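Local coordinates for protein general negative regulator of transcription subunit 2 (Saccharomyces cerevisiae, PDB 4BY6) that acts in the CCR4-NOT core complex, the major cytoplasmic mRNA deadenylase, where it is required for the integrity of the complex and helps repress transcription, at residues 83-88 against 104-109. Numbering follows the deposited sequence.
Sequences GVLQST and VALFQD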
loop_
_atom_site.group_PDB
_atom_site.type_symbol
_atom_site.label_atom_id
_atom_site.label_comp_id
_atom_site.label_asym_id
_atom_site.label_seq_id
_atom_site.Cartn_x
_atom_site.Cartn_y
_atom_site.Cartn_z
ATOM N N GLY E 83 -36.328 14.840 3.554
ATOM C CA GLY E 83 -37.529 14.338 2.905
ATOM C C GLY E 83 -37.419 13.149 1.967
ATOM O O GLY E 83 -38.205 13.008 1.029
ATOM N N VAL E 84 -36.432 12.295 2.197
ATOM C CA VAL E 84 -36.356 11.042 1.468
ATOM C C VAL E 84 -37.618 10.243 1.772
ATOM O O VAL E 84 -37.890 9.946 2.939
ATOM C CB VAL E 84 -35.095 10.242 1.859
ATOM C CG1 VAL E 84 -35.029 8.902 1.126
ATOM C CG2 VAL E 84 -33.848 11.073 1.609
ATOM N N LEU E 85 -38.422 9.966 0.745
ATOM C CA LEU E 85 -39.657 9.190 0.917
ATOM C C LEU E 85 -40.502 9.781 2.040
ATOM O O LEU E 85 -40.985 9.061 2.923
ATOM C CB LEU E 85 -39.347 7.718 1.212
ATOM C CG LEU E 85 -38.798 6.886 0.042
ATOM C CD1 LEU E 85 -38.373 5.493 0.487
ATOM C CD2 LEU E 85 -39.804 6.773 -1.088
ATOM N N GLN E 86 -40.617 11.109 2.012
ATOM C CA GLN E 86 -41.500 11.878 2.874
ATOM C C GLN E 86 -41.159 11.777 4.338
ATOM O O GLN E 86 -42.024 11.984 5.177
ATOM C CB GLN E 86 -42.945 11.452 2.657
ATOM C CG GLN E 86 -43.345 11.444 1.197
ATOM C CD GLN E 86 -44.758 11.899 0.989
ATOM O OE1 GLN E 86 -45.656 11.082 0.769
ATOM N NE2 GLN E 86 -44.974 13.212 1.054
ATOM N N SER E 87 -39.897 11.485 4.642
ATOM C CA SER E 87 -39.445 11.375 6.030
ATOM C C SER E 87 -39.413 12.735 6.723
ATOM O O SER E 87 -38.905 13.712 6.174
ATOM C CB SER E 87 -38.070 10.715 6.091
ATOM O OG SER E 87 -37.553 10.743 7.408
ATOM N N THR E 88 -39.969 12.800 7.929
ATOM C CA THR E 88 -39.975 14.061 8.671
ATOM C C THR E 88 -38.667 14.216 9.446
ATOM O O THR E 88 -38.449 15.217 10.141
ATOM C CB THR E 88 -41.177 14.157 9.656
ATOM O OG1 THR E 88 -40.929 13.374 10.831
ATOM C CG2 THR E 88 -42.445 13.678 8.998
ATOM N N VAL E 104 -41.558 0.455 2.406
ATOM C CA VAL E 104 -40.841 -0.759 2.023
ATOM C C VAL E 104 -41.471 -1.394 0.768
ATOM O O VAL E 104 -40.781 -1.908 -0.115
ATOM C CB VAL E 104 -40.798 -1.752 3.180
ATOM C CG1 VAL E 104 -40.142 -3.047 2.760
ATOM C CG2 VAL E 104 -40.022 -1.161 4.321
ATOM N N ALA E 105 -42.780 -1.288 0.656
ATOM C CA ALA E 105 -43.483 -1.779 -0.517
ATOM C C ALA E 105 -43.012 -1.171 -1.837
ATOM O O ALA E 105 -43.271 -1.737 -2.898
ATOM C CB ALA E 105 -44.984 -1.515 -0.356
ATOM N N LEU E 106 -42.352 -0.017 -1.787
ATOM C CA LEU E 106 -41.965 0.671 -3.023
ATOM C C LEU E 106 -40.682 0.105 -3.592
ATOM O O LEU E 106 -40.316 0.406 -4.719
ATOM C CB LEU E 106 -41.792 2.169 -2.788
ATOM C CG LEU E 106 -43.057 2.915 -2.403
ATOM C CD1 LEU E 106 -42.683 4.301 -2.016
ATOM C CD2 LEU E 106 -43.943 2.928 -3.568
ATOM N N PHE E 107 -40.001 -0.715 -2.800
ATOM C CA PHE E 107 -38.692 -1.218 -3.189
ATOM C C PHE E 107 -38.792 -2.489 -4.023
ATOM O O PHE E 107 -39.730 -3.276 -3.862
ATOM C CB PHE E 107 -37.843 -1.491 -1.948
ATOM C CG PHE E 107 -37.677 -0.302 -1.056
ATOM C CD1 PHE E 107 -37.593 0.981 -1.593
ATOM C CD2 PHE E 107 -37.572 -0.458 0.323
ATOM C CE1 PHE E 107 -37.417 2.088 -0.759
ATOM C CE2 PHE E 107 -37.394 0.648 1.158
ATOM C CZ PHE E 107 -37.314 1.912 0.615
ATOM N N GLN E 108 -37.821 -2.696 -4.908
ATOM C CA GLN E 108 -37.766 -3.943 -5.653
ATOM C C GLN E 108 -37.217 -5.119 -4.816
ATOM O O GLN E 108 -36.516 -4.918 -3.805
ATOM C CB GLN E 108 -36.929 -3.740 -6.901
ATOM C CG GLN E 108 -37.407 -2.576 -7.728
ATOM C CD GLN E 108 -36.683 -2.499 -9.044
ATOM O OE1 GLN E 108 -36.098 -3.488 -9.502
ATOM N NE2 GLN E 108 -36.684 -1.324 -9.653
ATOM N N ASP E 109 -37.495 -6.339 -5.274
ATOM C CA ASP E 109 -37.095 -7.538 -4.543
ATOM C C ASP E 109 -35.632 -7.449 -4.103
ATOM O O ASP E 109 -35.324 -7.647 -2.919
ATOM C CB ASP E 109 -37.283 -8.807 -5.400
ATOM C CG ASP E 109 -38.749 -9.124 -5.724
ATOM O OD1 ASP E 109 -39.677 -8.539 -5.108
ATOM O OD2 ASP E 109 -38.959 -9.964 -6.640
#
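Leu-85, Leu-106 and Phe-107 each set CG beside the backbone N and anti to the carbonyl carbon (chi1 -72°, -65° and -57°), and these torsions help to bring three apolar ends together. Leu-85 CD1 meets the rim of the Phe-107 ring near the ring plane, 3.7 Å from Phe-107 CZ and equally close to CE1. The other branch touches Leu-106 methyl to methyl, Leu-85 CD2 to Leu-106 CD1 at 3.9 Å, as the two leucines run past each other in opposite directions. Contact is confined to side-chain ends: the CA atoms of Leu-85 and Leu-106 remain 9.7 Å apart, and the total buried surface is 111 Å².

The case illustrates how one leucine can link two irregular segments when each is shaped by its own backbone bonds. Gln-86 N to Gly-83 O and Ser-87 N to Val-84 O curl 83-88, while a type I turn from Val-104 to Phe-107, closed by Phe-107 N to Val-104 O at 3.0 Å, presents Leu-106 and Phe-107 together. Aromatic side chains of another protein's chain pack on Leu-85 and meet Phe-107 edge-to-face at a subunit interface. Within the NOT2/NOT3/NOT5 C-terminal family region, the contact packs the loop leading into helix 101-104 against the turn that follows it; this turn leads to Gln-108, the N-cap residue of helix 109-118, with Phe-107 resting on Leu-112 and Val-104 against helix 123-134.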